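Local atomic coordinates of putative alcohol dehydrogenase (Sinorhizobium meliloti, PDB entry 4J6F), a protein that probably acts as a zinc-dependent, NAD-linked alcohol dehydrogenase, interconverting alcohols and the corresponding aldehydes or ketones. Residues A36-G41 against P107-T112. Sequence-based numbering, arbitrary orientation.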
loop_
_atom_site.group_PDB
_atom_site.type_symbol
_atom_site.label_atom_id
_atom_site.label_comp_id
_atom_site.label_asym_id
_atom_site.label_seq_id
_atom_site.Cartn_x
_atom_site.Cartn_y
_atom_site.Cartn_z
ATOM N N ALA A 36 -33.545 -15.809 -19.578
ATOM C CA ALA A 36 -32.385 -15.359 -18.809
ATOM C C ALA A 36 -31.403 -16.489 -18.645
ATOM O O ALA A 36 -31.790 -17.664 -18.643
ATOM C CB ALA A 36 -32.793 -14.839 -17.436
ATOM N N VAL A 37 -30.130 -16.127 -18.510
ATOM C CA VAL A 37 -29.099 -17.097 -18.194
ATOM C C VAL A 37 -28.929 -17.082 -16.689
ATOM O O VAL A 37 -28.610 -16.049 -16.107
ATOM C CB VAL A 37 -27.785 -16.794 -18.924
ATOM C CG1 VAL A 37 -26.652 -17.629 -18.348
ATOM C CG2 VAL A 37 -27.949 -17.042 -20.420
ATOM N N LEU A 38 -29.180 -18.238 -16.078
ATOM C CA LEU A 38 -29.175 -18.402 -14.628
ATOM C C LEU A 38 -27.907 -19.075 -14.132
ATOM O O LEU A 38 -27.495 -20.116 -14.666
ATOM C CB LEU A 38 -30.373 -19.249 -14.182
ATOM C CG LEU A 38 -31.803 -18.736 -14.409
ATOM C CD1 LEU A 38 -32.806 -19.766 -13.916
ATOM C CD2 LEU A 38 -32.025 -17.396 -13.711
ATOM N N LEU A 39 -27.295 -18.476 -13.110
ATOM C CA LEU A 39 -26.234 -19.121 -12.355
ATOM C C LEU A 39 -26.862 -19.904 -11.201
ATOM O O LEU A 39 -27.552 -19.330 -10.366
ATOM C CB LEU A 39 -25.263 -18.080 -11.825
ATOM C CG LEU A 39 -24.162 -18.599 -10.907
ATOM C CD1 LEU A 39 -23.165 -19.405 -11.718
ATOM C CD2 LEU A 39 -23.463 -17.445 -10.207
ATOM N N THR A 40 -26.602 -21.210 -11.156
ATOM C CA THR A 40 -27.338 -22.137 -10.286
ATOM C C THR A 40 -26.521 -22.700 -9.122
ATOM O O THR A 40 -27.044 -23.441 -8.295
ATOM C CB THR A 40 -27.912 -23.312 -11.101
ATOM O OG1 THR A 40 -26.838 -24.095 -11.629
ATOM C CG2 THR A 40 -28.760 -22.805 -12.256
ATOM N N GLY A 41 -25.247 -22.341 -9.060
ATOM C CA GLY A 41 -24.355 -22.773 -7.992
ATOM C C GLY A 41 -22.960 -22.551 -8.526
ATOM O O GLY A 41 -22.811 -22.189 -9.701
ATOM N N PRO A 107 -31.002 -19.341 -7.861
ATOM C CA PRO A 107 -30.293 -18.900 -9.071
ATOM C C PRO A 107 -30.061 -17.392 -9.110
ATOM O O PRO A 107 -30.817 -16.648 -8.508
ATOM C CB PRO A 107 -31.247 -19.309 -10.195
ATOM C CG PRO A 107 -32.586 -19.210 -9.575
ATOM C CD PRO A 107 -32.421 -19.625 -8.140
ATOM N N ARG A 108 -29.024 -16.961 -9.816
ATOM C CA ARG A 108 -28.707 -15.537 -9.943
ATOM C C ARG A 108 -28.476 -15.187 -11.398
ATOM O O ARG A 108 -27.742 -15.875 -12.093
ATOM C CB ARG A 108 -27.463 -15.171 -9.107
ATOM C CG ARG A 108 -26.741 -13.890 -9.523
ATOM C CD ARG A 108 -27.433 -12.602 -9.065
ATOM N NE ARG A 108 -27.466 -12.494 -7.610
ATOM C CZ ARG A 108 -28.559 -12.642 -6.864
ATOM N NH1 ARG A 108 -28.478 -12.539 -5.543
ATOM N NH2 ARG A 108 -29.730 -12.876 -7.439
ATOM N N ILE A 109 -29.116 -14.126 -11.857
ATOM C CA ILE A 109 -28.779 -13.579 -13.151
ATOM C C ILE A 109 -27.579 -12.659 -12.959
ATOM O O ILE A 109 -27.665 -11.658 -12.238
ATOM C CB ILE A 109 -29.947 -12.766 -13.753
ATOM C CG1 ILE A 109 -31.166 -13.664 -13.957
ATOM C CG2 ILE A 109 -29.513 -12.103 -15.066
ATOM C CD1 ILE A 109 -32.480 -12.925 -14.060
ATOM N N GLN A 110 -26.467 -12.991 -13.603
ATOM C CA GLN A 110 -25.273 -12.137 -13.559
ATOM C C GLN A 110 -25.351 -10.997 -14.615
ATOM O O GLN A 110 -26.390 -10.800 -15.270
ATOM C CB GLN A 110 -24.006 -12.988 -13.745
ATOM C CG GLN A 110 -23.941 -14.223 -12.857
ATOM C CD GLN A 110 -22.617 -14.945 -12.946
ATOM O OE1 GLN A 110 -22.525 -15.998 -13.576
ATOM N NE2 GLN A 110 -21.573 -14.382 -12.319
ATOM N N GLY A 111 -24.257 -10.255 -14.783
ATOM C CA GLY A 111 -24.196 -9.202 -15.789
ATOM C C GLY A 111 -24.202 -7.855 -15.116
ATOM O O GLY A 111 -25.163 -7.507 -14.428
ATOM N N THR A 112 -23.097 -7.135 -15.258
ATOM C CA THR A 112 -22.902 -5.850 -14.609
ATOM C C THR A 112 -23.107 -4.640 -15.500
ATOM O O THR A 112 -23.680 -3.650 -15.080
ATOM C CB THR A 112 -21.493 -5.760 -14.007
ATOM O OG1 THR A 112 -20.543 -6.235 -14.954
ATOM C CG2 THR A 112 -21.392 -6.610 -12.789
HETATM O O HOH W 1 -26.206 -15.418 -15.185
#
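The side-chain amide of Gln110 has Leu39 over one face. Leu39 CD2 sits almost straight above Gln110 CD, at 3.8 Å. Leu39 CB and CD1 come near OE1 from the same side of the amide plane. The anti placement of Leu39 CG to its backbone N (chi1 175°) turns the isobutyl group this way. Gln110 NE2 hydrogen-bonds to Asp77 O, which ties the amide to helix 75-82. The puckered Pro107 ring is met at CB by Leu38. The two side chains run alongside each other, with Leu38 CD1 4.1 Å from Pro107 CB.

Between these contacts the backbones form a single antiparallel bridge, the hydrogen-bonded pair Leu39-Arg108. Leu39 N donates to Arg108 O at 2.8 Å, and Arg108 N donates back to Leu39 O at 2.8 Å. Strand 33-39 is the middle strand of a three-stranded antiparallel sheet, between 48-51 and 53-55. The bridge joins its end to the loop that leads into strand 113-121 of the GroES-like domain. A water extends the link: it donates to Val37 O at 2.7 Å and accepts from Gln110 N at 2.9 Å.

Ile109 packs on the Ala36 and Leu38 side. Its CD1 is 3.9 Å from Ala36 CB, and its CG1 is 3.8 Å from Leu38 CD2. The Arg108 guanidinium leads away from the strand; its NE bonds to His156 O and its NH2 forms a salt bridge with Asp159, which also accepts from Ile109 N.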